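PDB 6IDY: lipase aflb from Neosartorya fumigata, which probably hydrolyses ester bonds of lipids such as triacylglycerols. Local coordinates for residues S186-D191 and L373-L378; V163-G168 and A228-S233; N367-A372 and D392-R397; F256-P261 and T310-S315; A151-G156 and A221-N226. All blocks are in the same frame, centred on the assembly; numbering follows the deposited sequence.

Contacts 2 and 4 lie within the mixed central sheet of the alpha/beta-hydrolase fold. They pair neighbouring parallel strands and have centres about 10 Å apart. Contact 1 reaches strand 190-195 of this sheet from helix 368-379, and its centre is about 13 Å from that of contact 2. Contact 3 uses the start of the same helix. Contact 5 lies at the end of helix 205-223, which is followed, after a turn, by strand 227-232 of contact 2. Along the chain, contacts 2 and 5 close before contacts 3 and 4, in the order 4 then 3. Contact 1 joins strand 190-195 to helix 368-379, whose Ala377 binds the calcium ion.

Contact 1 of 5, residues S186-D191 and L373-L378. With CA (calcium ion), chain D.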
# COMPACT_ATOMS: atom_id res chain seq x y z
N SER A 186 -11.76 13.93 4.73
CA SER A 186 -11.56 15.24 5.38
C SER A 186 -10.92 16.24 4.40
O SER A 186 -10.89 17.43 4.69
CB SER A 186 -10.68 15.09 6.61
OG SER A 186 -11.20 14.15 7.53
N ALA A 187 -10.38 15.75 3.26
CA ALA A 187 -9.68 16.58 2.27
C ALA A 187 -10.39 16.65 0.92
O ALA A 187 -10.21 17.63 0.19
CB ALA A 187 -8.27 16.05 2.08
N ALA A 188 -11.16 15.61 0.58
CA ALA A 188 -11.87 15.49 -0.70
C ALA A 188 -13.29 14.98 -0.46
O ALA A 188 -13.61 14.55 0.65
CB ALA A 188 -11.12 14.50 -1.58
N ASP A 189 -14.15 15.05 -1.50
CA ASP A 189 -15.53 14.54 -1.45
C ASP A 189 -15.41 13.04 -1.78
O ASP A 189 -15.81 12.57 -2.85
CB ASP A 189 -16.44 15.32 -2.42
CG ASP A 189 -16.61 16.79 -2.08
OD1 ASP A 189 -16.76 17.11 -0.88
OD2 ASP A 189 -16.60 17.62 -3.01
N ALA A 190 -14.79 12.32 -0.84
CA ALA A 190 -14.43 10.92 -0.90
C ALA A 190 -15.05 10.13 0.25
O ALA A 190 -15.04 10.58 1.40
CB ALA A 190 -12.92 10.79 -0.86
N ASP A 191 -15.58 8.95 -0.06
CA ASP A 191 -16.21 8.04 0.89
C ASP A 191 -15.40 6.75 0.89
O ASP A 191 -15.57 5.90 0.02
CB ASP A 191 -17.67 7.79 0.47
CG ASP A 191 -18.64 7.66 1.62
OD1 ASP A 191 -18.19 7.37 2.76
OD2 ASP A 191 -19.84 7.84 1.39
N LEU A 373 -2.08 16.09 -4.54
CA LEU A 373 -2.29 15.45 -5.84
C LEU A 373 -3.51 14.54 -5.83
O LEU A 373 -4.24 14.51 -6.82
CB LEU A 373 -1.04 14.68 -6.29
CG LEU A 373 0.13 15.53 -6.79
CD1 LEU A 373 1.41 14.76 -6.71
CD2 LEU A 373 -0.13 16.09 -8.20
N ALA A 374 -3.74 13.83 -4.71
CA ALA A 374 -4.90 12.95 -4.55
C ALA A 374 -6.20 13.78 -4.62
O ALA A 374 -7.11 13.40 -5.34
CB ALA A 374 -4.82 12.20 -3.23
N VAL A 375 -6.23 14.93 -3.92
CA VAL A 375 -7.36 15.87 -3.86
C VAL A 375 -7.59 16.47 -5.26
O VAL A 375 -8.73 16.47 -5.73
CB VAL A 375 -7.14 16.95 -2.76
CG1 VAL A 375 -8.17 18.07 -2.85
CG2 VAL A 375 -7.15 16.32 -1.38
N ASP A 376 -6.52 16.92 -5.92
CA ASP A 376 -6.59 17.47 -7.27
C ASP A 376 -7.10 16.43 -8.29
O ASP A 376 -7.91 16.79 -9.15
CB ASP A 376 -5.24 18.08 -7.69
CG ASP A 376 -5.25 18.64 -9.08
OD1 ASP A 376 -5.68 19.80 -9.26
OD2 ASP A 376 -4.86 17.90 -10.01
N ALA A 377 -6.65 15.16 -8.18
CA ALA A 377 -7.07 14.07 -9.06
C ALA A 377 -8.57 13.80 -8.95
O ALA A 377 -9.24 13.62 -9.96
CB ALA A 377 -6.31 12.79 -8.72
N LEU A 378 -9.09 13.78 -7.71
CA LEU A 378 -10.49 13.52 -7.42
C LEU A 378 -11.43 14.67 -7.81
O LEU A 378 -12.61 14.41 -8.04
CB LEU A 378 -10.67 13.17 -5.93
CG LEU A 378 -10.02 11.85 -5.49
CD1 LEU A 378 -9.96 11.76 -3.99
CD2 LEU A 378 -10.75 10.65 -6.07
CA CA D . -9.81 12.65 -11.87
O HOH W 1 -12.09 12.96 -11.39
O HOH W 2 -10.71 11.25 -13.61
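Ala187 and Val375 meet methyl to methyl. Ala187 CB lies 3.6 Å from Val375 CG2, the closest side-chain approach between segments 186-191 and 373-378. The other branch also takes part, with Val375 CG1 3.7 Å from Ala187 O. Both branches can reach because chi1 is 170°: CG1 stands anti to the backbone N of Val375 and CG2 lies beside that N. About one helical turn on, Leu378 continues the apolar contact. Its CD1 is 3.8 Å from Ala188 CB and 4.4 Å from Ala190 CB, and so one methyl touches two alanines. All three partners in segment 186-191 are alanines, whose short side chains let the backbone come near the helix.

The helix, 368-379, packs beside the central sheet of an alpha/beta-hydrolase fold. The partner segment is the turn that brings the chain into strand 190-195 of that sheet. Asp189 centres an inverse gamma turn there, with a weak bond from Ala190 N to Ala188 O, and the strand starts at Ala190.

Metal binding occupies the C-terminal part of the helix. Ala377 O binds the calcium ion at 2.2 Å, and two waters lie 2.4 Å from the metal. His380 O, Gly382 O and Asp255 OD2 also bind it. The ion would probably polarise the Ala377 carbonyl. Elsewhere around the helix, Asp376 forms a salt bridge with Arg388 and accepts from Asp385 N.

Contact 2 of 5, residues V163-G168 and A228-S233; sequences VILVPG and AVLSWS
Trp232 and Gly168 meet where the two strands end. Gly168 N lies oblique to the indole ring, 3.7 Å from Trp232 CE3. One face of the ring carries Ser233 CB, 3.9 Å above the plane and over its centre. The ring of His361 also meets the indole, and Trp232 NE1 donates to His361 O.

Behind the ring, the backbones form a parallel ladder. Ile164 N donates to Ala228 O, and Leu230 N to Ile164 O, each at 2.9 Å. Val166 N donates to Leu230 O, also at 2.9 Å. The last rung, Trp232 N to Val166 O, is longer at 3.2 Å and more bent, with 142° at the hydrogen.

These are central strands of the alpha/beta-hydrolase sheet. The turn after strand 227-232 has the form of the nucleophile elbow: Ser233 lies in the strained backbone region at phi 54° and psi -125°, in the sequence Ser-Trp-Ser-Gln-Gly. Its OG is hydrogen-bonded to His361 NE2, consistent with a catalytic serine and histidine.

Side chains fill both faces of the sheet. On one, Val166 CG2 meets Val229 CG1 at 3.6 Å, under helix 205-223. On the other, Leu165 CD2 and Val163 CG1 both approach Leu230 CB from the side of strand 161-166, the first at 3.9 Å, and Tyr177 of helix 173-178 packs on Leu165 and Leu230.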
# COMPACT_ATOMS: atom_id res chain seq x y z
N VAL A 163 -14.22 5.67 -2.51
CA VAL A 163 -12.78 5.47 -2.73
C VAL A 163 -12.35 4.16 -2.07
O VAL A 163 -12.48 4.00 -0.85
CB VAL A 163 -11.91 6.69 -2.29
CG1 VAL A 163 -10.42 6.42 -2.50
CG2 VAL A 163 -12.33 7.96 -3.02
N ILE A 164 -11.84 3.23 -2.88
CA ILE A 164 -11.37 1.93 -2.40
C ILE A 164 -9.91 2.06 -2.04
O ILE A 164 -9.08 2.35 -2.90
CB ILE A 164 -11.63 0.79 -3.42
CG1 ILE A 164 -13.13 0.72 -3.80
CG2 ILE A 164 -11.13 -0.56 -2.86
CD1 ILE A 164 -13.41 0.05 -5.10
N LEU A 165 -9.59 1.82 -0.76
CA LEU A 165 -8.23 1.87 -0.25
C LEU A 165 -7.63 0.47 -0.31
O LEU A 165 -8.10 -0.44 0.37
CB LEU A 165 -8.18 2.44 1.18
CG LEU A 165 -8.85 3.80 1.41
CD1 LEU A 165 -8.80 4.17 2.88
CD2 LEU A 165 -8.20 4.90 0.55
N VAL A 166 -6.64 0.29 -1.20
CA VAL A 166 -5.99 -1.00 -1.45
C VAL A 166 -4.67 -1.06 -0.67
O VAL A 166 -3.84 -0.17 -0.82
CB VAL A 166 -5.83 -1.30 -2.98
CG1 VAL A 166 -5.23 -2.68 -3.22
CG2 VAL A 166 -7.16 -1.17 -3.71
N PRO A 167 -4.46 -2.11 0.16
CA PRO A 167 -3.24 -2.16 0.98
C PRO A 167 -1.99 -2.59 0.22
O PRO A 167 -2.09 -3.04 -0.92
CB PRO A 167 -3.60 -3.20 2.04
CG PRO A 167 -4.50 -4.14 1.31
CD PRO A 167 -5.34 -3.25 0.44
N GLY A 168 -0.85 -2.49 0.89
CA GLY A 168 0.44 -2.91 0.37
C GLY A 168 0.85 -4.26 0.94
O GLY A 168 0.07 -4.92 1.64
N ALA A 228 -13.17 5.60 -7.24
CA ALA A 228 -11.76 5.89 -7.31
C ALA A 228 -11.07 4.82 -6.48
O ALA A 228 -11.68 4.23 -5.58
CB ALA A 228 -11.48 7.27 -6.74
N VAL A 229 -9.83 4.52 -6.82
CA VAL A 229 -9.01 3.56 -6.10
C VAL A 229 -7.75 4.30 -5.64
O VAL A 229 -7.12 4.98 -6.45
CB VAL A 229 -8.63 2.32 -6.98
CG1 VAL A 229 -7.67 1.40 -6.24
CG2 VAL A 229 -9.87 1.54 -7.44
N LEU A 230 -7.40 4.16 -4.36
CA LEU A 230 -6.14 4.69 -3.85
C LEU A 230 -5.39 3.49 -3.31
O LEU A 230 -5.90 2.76 -2.46
CB LEU A 230 -6.33 5.78 -2.77
CG LEU A 230 -5.06 6.57 -2.42
CD1 LEU A 230 -5.40 8.00 -2.07
CD2 LEU A 230 -4.30 5.92 -1.26
N SER A 231 -4.20 3.24 -3.86
CA SER A 231 -3.41 2.09 -3.48
C SER A 231 -2.06 2.49 -2.88
O SER A 231 -1.59 3.60 -3.09
CB SER A 231 -3.22 1.16 -4.67
OG SER A 231 -2.24 1.65 -5.58
N TRP A 232 -1.45 1.56 -2.14
CA TRP A 232 -0.12 1.72 -1.57
C TRP A 232 0.71 0.49 -1.92
O TRP A 232 0.19 -0.62 -1.85
CB TRP A 232 -0.15 1.92 -0.03
CG TRP A 232 1.23 2.02 0.58
CD1 TRP A 232 2.21 2.91 0.25
CD2 TRP A 232 1.78 1.17 1.59
NE1 TRP A 232 3.34 2.66 0.99
CE2 TRP A 232 3.11 1.60 1.82
CE3 TRP A 232 1.28 0.10 2.35
CZ2 TRP A 232 3.94 1.00 2.78
CZ3 TRP A 232 2.11 -0.51 3.29
CH2 TRP A 232 3.42 -0.05 3.51
N SER A 233 1.98 0.69 -2.30
CA SER A 233 2.96 -0.37 -2.56
C SER A 233 2.42 -1.39 -3.58
O SER A 233 1.97 -0.98 -4.66
CB SER A 233 3.33 -1.03 -1.23
OG SER A 233 4.38 -1.98 -1.34

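Contact 3 of 5, residues N367-A372 and D392-R397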
# COMPACT_ATOMS: atom_id res chain seq x y z
N ASN A 367 2.80 12.27 2.91
CA ASN A 367 3.44 13.37 2.19
C ASN A 367 2.42 14.45 1.75
O ASN A 367 1.38 14.10 1.19
CB ASN A 367 4.26 12.85 1.00
CG ASN A 367 4.97 13.95 0.27
OD1 ASN A 367 4.41 14.59 -0.62
ND2 ASN A 367 6.20 14.23 0.66
N PRO A 368 2.69 15.76 2.00
CA PRO A 368 1.70 16.80 1.63
C PRO A 368 1.41 16.92 0.14
O PRO A 368 0.27 17.20 -0.22
CB PRO A 368 2.29 18.08 2.22
CG PRO A 368 3.72 17.79 2.42
CD PRO A 368 3.86 16.34 2.68
N LEU A 369 2.43 16.70 -0.71
CA LEU A 369 2.26 16.73 -2.17
C LEU A 369 1.41 15.54 -2.62
O LEU A 369 0.52 15.72 -3.44
CB LEU A 369 3.62 16.77 -2.90
CG LEU A 369 3.60 16.74 -4.44
CD1 LEU A 369 3.03 18.04 -5.03
CD2 LEU A 369 4.97 16.41 -5.01
N ALA A 370 1.64 14.34 -2.02
CA ALA A 370 0.85 13.14 -2.33
C ALA A 370 -0.65 13.40 -2.09
O ALA A 370 -1.47 13.09 -2.95
CB ALA A 370 1.32 11.97 -1.47
N TRP A 371 -0.98 14.03 -0.95
CA TRP A 371 -2.34 14.42 -0.55
C TRP A 371 -2.94 15.47 -1.47
O TRP A 371 -4.08 15.30 -1.91
CB TRP A 371 -2.36 14.91 0.89
CG TRP A 371 -2.44 13.78 1.87
CD1 TRP A 371 -1.46 12.87 2.16
CD2 TRP A 371 -3.59 13.39 2.62
NE1 TRP A 371 -1.93 11.95 3.06
CE2 TRP A 371 -3.23 12.25 3.37
CE3 TRP A 371 -4.90 13.90 2.74
CZ2 TRP A 371 -4.14 11.60 4.23
CZ3 TRP A 371 -5.79 13.27 3.60
CH2 TRP A 371 -5.41 12.13 4.32
N ALA A 372 -2.17 16.54 -1.79
CA ALA A 372 -2.61 17.61 -2.68
C ALA A 372 -2.89 17.07 -4.08
O ALA A 372 -3.86 17.48 -4.71
CB ALA A 372 -1.56 18.72 -2.72
N ASP A 392 4.38 26.39 -3.87
CA ASP A 392 5.12 27.07 -2.79
C ASP A 392 4.54 26.68 -1.42
O ASP A 392 5.31 26.38 -0.50
CB ASP A 392 5.10 28.60 -2.98
CG ASP A 392 5.83 29.10 -4.21
OD1 ASP A 392 6.95 28.60 -4.49
OD2 ASP A 392 5.29 30.00 -4.90
N VAL A 393 3.20 26.63 -1.31
CA VAL A 393 2.49 26.26 -0.09
C VAL A 393 2.61 24.74 0.14
O VAL A 393 3.03 24.32 1.22
CB VAL A 393 1.01 26.75 -0.11
CG1 VAL A 393 0.22 26.23 1.09
CG2 VAL A 393 0.93 28.27 -0.18
N VAL A 394 2.26 23.92 -0.88
CA VAL A 394 2.29 22.46 -0.80
C VAL A 394 3.70 21.92 -0.49
O VAL A 394 3.84 21.13 0.46
CB VAL A 394 1.65 21.82 -2.07
CG1 VAL A 394 1.86 20.31 -2.10
CG2 VAL A 394 0.16 22.16 -2.16
N CYS A 395 4.73 22.35 -1.24
CA CYS A 395 6.12 21.90 -1.04
C CYS A 395 6.73 22.39 0.27
O CYS A 395 7.64 21.75 0.78
CB CYS A 395 7.01 22.23 -2.24
SG CYS A 395 6.47 21.47 -3.80
N GLY A 396 6.20 23.49 0.82
CA GLY A 396 6.63 24.07 2.08
C GLY A 396 6.21 23.28 3.31
O GLY A 396 6.76 23.47 4.39
N ARG A 397 5.21 22.40 3.14
CA ARG A 397 4.69 21.55 4.21
C ARG A 397 5.52 20.26 4.36
O ARG A 397 6.23 19.87 3.43
CB ARG A 397 3.23 21.16 3.90
CG ARG A 397 2.19 22.27 3.94
CD ARG A 397 0.90 21.75 3.33
NE ARG A 397 -0.21 22.70 3.39
CZ ARG A 397 -1.25 22.70 2.57
NH1 ARG A 397 -1.32 21.80 1.59
NH2 ARG A 397 -2.22 23.59 2.71
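Asn367 OD1 takes two N-H groups, just before Pro368 meets Arg397 across the contact. The bond from Ala370 N is 3.1 Å long and bends to 154° at the hydrogen. It lies in the carbonyl plane, on a lone pair. A weak second bond comes from Leu369 N, at 2.9 Å. Asn367 is therefore the N-cap of helix 368-379. The other end of its amide, ND2, donates to Ala355 O, which fixes the rotation of the group.

Val394 carries the apolar part. Its CG1 lies 3.6 Å from Leu369 CA and 3.8 Å from Ala372 CB. The side chains of Leu369 and Val394 cross at about a right angle. At the edge, Pro368 CB sits 3.6 Å from Arg397 CB. The Arg397 chain runs extended from CG to NE, and Val393 CG1 lies over one face of its guanidinium.

Cys395 faces away and forms a disulfide with Cys350. The contact is mostly apolar, but Pro368 carbons also lie against carbonyl oxygens, with CB 3.8 Å from Val394 O and CG 3.4 Å from Arg397 O. The Asn367 amide is bonded at both OD1 and ND2.

Contact 4 of 5, residues F256-P261 and T310-S315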
# COMPACT_ATOMS: atom_id res chain seq x y z
N PHE A 256 -7.21 6.32 -10.40
CA PHE A 256 -6.37 5.33 -9.75
C PHE A 256 -5.19 6.13 -9.19
O PHE A 256 -4.36 6.61 -9.95
CB PHE A 256 -5.95 4.21 -10.74
CG PHE A 256 -4.90 3.18 -10.33
CD1 PHE A 256 -4.56 3.00 -8.99
CD2 PHE A 256 -4.27 2.39 -11.28
CE1 PHE A 256 -3.59 2.06 -8.62
CE2 PHE A 256 -3.30 1.46 -10.91
CZ PHE A 256 -2.96 1.30 -9.58
N ILE A 257 -5.18 6.35 -7.86
CA ILE A 257 -4.11 7.09 -7.18
C ILE A 257 -3.18 6.04 -6.57
O ILE A 257 -3.58 5.27 -5.71
CB ILE A 257 -4.66 8.12 -6.14
CG1 ILE A 257 -5.61 9.13 -6.83
CG2 ILE A 257 -3.50 8.84 -5.40
CD1 ILE A 257 -6.78 9.62 -5.95
N ALA A 258 -1.95 5.97 -7.09
CA ALA A 258 -1.00 4.95 -6.67
C ALA A 258 0.17 5.52 -5.87
O ALA A 258 1.02 6.23 -6.42
CB ALA A 258 -0.52 4.16 -7.87
N ILE A 259 0.18 5.22 -4.56
CA ILE A 259 1.22 5.66 -3.62
C ILE A 259 2.33 4.60 -3.61
O ILE A 259 2.05 3.42 -3.37
CB ILE A 259 0.64 5.91 -2.20
CG1 ILE A 259 -0.68 6.76 -2.24
CG2 ILE A 259 1.68 6.49 -1.25
CD1 ILE A 259 -0.60 8.23 -2.86
N SER A 260 3.58 5.03 -3.90
CA SER A 260 4.79 4.19 -3.96
C SER A 260 4.53 2.90 -4.75
O SER A 260 4.80 1.81 -4.23
CB SER A 260 5.29 3.86 -2.55
OG SER A 260 5.61 5.04 -1.83
N PRO A 261 3.97 2.97 -5.99
CA PRO A 261 3.67 1.73 -6.71
C PRO A 261 4.90 1.11 -7.35
O PRO A 261 5.74 1.81 -7.89
CB PRO A 261 2.65 2.17 -7.74
CG PRO A 261 3.04 3.58 -8.05
CD PRO A 261 3.59 4.16 -6.79
N THR A 310 -4.50 7.67 -14.15
CA THR A 310 -3.64 7.23 -13.04
C THR A 310 -2.69 8.34 -12.58
O THR A 310 -2.02 8.98 -13.39
CB THR A 310 -2.91 5.92 -13.39
OG1 THR A 310 -3.88 4.95 -13.82
CG2 THR A 310 -2.12 5.35 -12.22
N THR A 311 -2.63 8.53 -11.25
CA THR A 311 -1.76 9.49 -10.57
C THR A 311 -0.77 8.67 -9.72
O THR A 311 -1.15 8.12 -8.68
CB THR A 311 -2.63 10.43 -9.71
OG1 THR A 311 -3.67 10.99 -10.52
CG2 THR A 311 -1.82 11.54 -9.04
N THR A 312 0.49 8.56 -10.17
CA THR A 312 1.52 7.81 -9.43
C THR A 312 2.32 8.79 -8.60
O THR A 312 2.61 9.89 -9.08
CB THR A 312 2.40 6.92 -10.35
OG1 THR A 312 3.36 7.72 -11.05
CG2 THR A 312 1.58 6.06 -11.33
N ILE A 313 2.62 8.45 -7.34
CA ILE A 313 3.35 9.33 -6.42
C ILE A 313 4.41 8.50 -5.72
O ILE A 313 4.10 7.48 -5.10
CB ILE A 313 2.42 10.10 -5.43
CG1 ILE A 313 1.15 10.68 -6.15
CG2 ILE A 313 3.21 11.21 -4.73
CD1 ILE A 313 -0.05 10.91 -5.30
N TYR A 314 5.67 8.91 -5.86
CA TYR A 314 6.80 8.12 -5.35
C TYR A 314 7.99 8.96 -4.96
O TYR A 314 8.12 10.11 -5.40
CB TYR A 314 7.21 7.06 -6.41
CG TYR A 314 7.54 7.65 -7.76
CD1 TYR A 314 6.54 8.05 -8.64
CD2 TYR A 314 8.86 7.76 -8.19
CE1 TYR A 314 6.84 8.57 -9.90
CE2 TYR A 314 9.18 8.27 -9.45
CZ TYR A 314 8.16 8.68 -10.30
OH TYR A 314 8.49 9.21 -11.52
N SER A 315 8.90 8.36 -4.17
CA SER A 315 10.06 9.03 -3.60
C SER A 315 11.39 8.31 -3.85
O SER A 315 11.45 7.08 -3.79
CB SER A 315 9.84 9.18 -2.09
OG SER A 315 10.95 9.73 -1.40
O HOH W 3 8.00 5.75 -3.18
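Ile259 and Ile313 lie side by side and touch at their ends, with CD1 of Ile259 3.7 Å from CD1 of Ile313. Ile257 CG2 joins them at 4.0 Å from the same Ile313 CD1. This tight side faces helix 368-379, where Leu373 and Ala370 cover Ile313. Phe256 and Thr310 are also tightly packed, with Thr310 OG1 3.6 Å from Phe256 CD2. Thr310 OG1 has its own bond to Val308 O. The backbones form a regular parallel ladder: Thr311 N donates to Phe256 O, Ala258 N to Thr311 O, and Ser260 N to Ile313 O at 2.8 Å.

Packing is looser around Thr312, whose CG2 is 4.5 Å from Ala258 CB. The side chains of Pro261 and Thr312 cross at about a right angle, with Pro261 CG 4.1 Å from Thr312 CB. Near the strand ends a water takes over from direct contact. It donates to Ser260 OG at 2.8 Å and accepts from Ser315 N at 2.9 Å.

Strands 253-259 and 310-314 are neighbours in the parallel part of the alpha/beta-hydrolase sheet. In this fold the C-terminal strand ends carry active-site loops, and here Ser260 OG bonds His361 O.

Contact 5 of 5, residues A151-G156 and A221-N226; sequences ASFGYG and AISESN
Ile222 CD1 fits against two aromatic rings. It lies 3.5 Å from Tyr155 CE2 and 4.0 Å from Phe153 CE2, oblique to both rings. Ile222 reaches them with CG1 in the crowded position between its backbone N and carbonyl carbon, chi1 61°. Ser223 adds a polar touch: its OG sits at the edge of the Phe153 ring, near the plane, 3.3 Å from CZ.

The backbones also come close. Ser223 CA makes a C-H...O contact with Tyr155 O at 3.2 Å. Tyr155 O and Ser223 O are two acceptors 3.1 Å apart, without a bond between them. A water bridges the segments, donating to Gly156 O at 2.9 Å and to Ser223 O at 3.1 Å, although it has more acceptors near it than protons.

A second layer sets the rings. Phe153 CD2 stands 3.5 Å above the Tyr155 ring, over its centre, and Tyr155 CE2 lies in the Phe153 plane. Tyr155 and Gly156 both have positive phi, 51° and 60°, which turns the chain here. Asp191 OD2 accepts from Gly154 N and ties this loop to strand 190-195. Pro162 of strand 161-166 packs against Phe153 and Ser223.

On the partner side, Ser223 OG is hydrogen-bonded to Ile219 O. Helix 205-223 ends in a Schellman motif with Glu224 as C-prime, and the chain then turns toward strand 227-232. The contact is mainly aromatic and aliphatic carbon, and the close approach of Tyr155 O and Ser223 O is probably eased by the Ser223 C-H and the water.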
# COMPACT_ATOMS: atom_id res chain seq x y z
N ALA A 151 -19.74 2.06 8.71
CA ALA A 151 -21.16 2.35 8.95
C ALA A 151 -21.58 3.75 8.45
O ALA A 151 -22.77 3.97 8.23
CB ALA A 151 -21.48 2.21 10.43
N SER A 152 -20.61 4.65 8.24
CA SER A 152 -20.84 6.01 7.75
C SER A 152 -20.89 6.12 6.22
O SER A 152 -21.26 7.17 5.71
CB SER A 152 -19.80 6.98 8.32
OG SER A 152 -18.48 6.54 8.05
N PHE A 153 -20.51 5.03 5.48
CA PHE A 153 -20.52 5.01 4.00
C PHE A 153 -21.89 5.42 3.45
O PHE A 153 -22.92 4.95 3.92
CB PHE A 153 -20.09 3.63 3.47
CG PHE A 153 -19.92 3.53 1.97
CD1 PHE A 153 -18.86 4.16 1.32
CD2 PHE A 153 -20.81 2.78 1.20
CE1 PHE A 153 -18.71 4.08 -0.07
CE2 PHE A 153 -20.63 2.66 -0.18
CZ PHE A 153 -19.59 3.32 -0.81
N GLY A 154 -21.87 6.37 2.52
CA GLY A 154 -23.06 6.99 1.94
C GLY A 154 -23.61 6.42 0.65
O GLY A 154 -24.58 6.98 0.12
N TYR A 155 -23.01 5.33 0.13
CA TYR A 155 -23.46 4.61 -1.07
C TYR A 155 -23.70 5.52 -2.31
O TYR A 155 -24.62 5.27 -3.08
CB TYR A 155 -24.72 3.77 -0.73
CG TYR A 155 -24.46 2.68 0.29
CD1 TYR A 155 -24.56 2.93 1.65
CD2 TYR A 155 -24.08 1.40 -0.11
CE1 TYR A 155 -24.28 1.94 2.59
CE2 TYR A 155 -23.81 0.40 0.82
CZ TYR A 155 -23.90 0.68 2.17
OH TYR A 155 -23.63 -0.32 3.08
N GLY A 156 -22.87 6.55 -2.45
CA GLY A 156 -22.94 7.54 -3.53
C GLY A 156 -24.24 8.33 -3.63
O GLY A 156 -24.63 8.73 -4.73
N ALA A 221 -21.49 -1.14 -7.88
CA ALA A 221 -22.87 -1.65 -7.93
C ALA A 221 -23.76 -1.13 -6.80
O ALA A 221 -24.83 -0.60 -7.08
CB ALA A 221 -22.87 -3.17 -7.95
N ILE A 222 -23.31 -1.27 -5.52
CA ILE A 222 -24.05 -0.84 -4.33
C ILE A 222 -24.23 0.69 -4.24
O ILE A 222 -25.16 1.16 -3.60
CB ILE A 222 -23.46 -1.41 -3.00
CG1 ILE A 222 -22.00 -0.93 -2.76
CG2 ILE A 222 -23.61 -2.94 -2.93
CD1 ILE A 222 -21.47 -1.10 -1.35
N SER A 223 -23.30 1.43 -4.86
CA SER A 223 -23.30 2.89 -4.85
C SER A 223 -23.95 3.49 -6.09
O SER A 223 -24.20 4.69 -6.10
CB SER A 223 -21.86 3.41 -4.76
OG SER A 223 -21.15 2.78 -3.71
N GLU A 224 -24.15 2.66 -7.16
CA GLU A 224 -24.69 3.08 -8.48
C GLU A 224 -23.85 4.28 -8.95
O GLU A 224 -24.38 5.34 -9.30
CB GLU A 224 -26.19 3.43 -8.40
CG GLU A 224 -27.08 2.30 -7.94
CD GLU A 224 -28.56 2.54 -8.18
OE1 GLU A 224 -29.08 3.58 -7.71
OE2 GLU A 224 -29.19 1.69 -8.85
N SER A 225 -22.53 4.13 -8.85
CA SER A 225 -21.61 5.22 -9.12
C SER A 225 -20.28 4.70 -9.57
O SER A 225 -19.93 3.56 -9.26
CB SER A 225 -21.40 6.03 -7.84
OG SER A 225 -20.47 7.09 -7.98
N ASN A 226 -19.50 5.54 -10.25
CA ASN A 226 -18.13 5.21 -10.57
C ASN A 226 -17.34 5.44 -9.28
O ASN A 226 -17.84 6.10 -8.36
CB ASN A 226 -17.61 6.06 -11.73
CG ASN A 226 -17.98 5.51 -13.08
OD1 ASN A 226 -18.83 4.62 -13.22
ND2 ASN A 226 -17.35 6.02 -14.12
O HOH W 4 -25.43 7.34 -7.14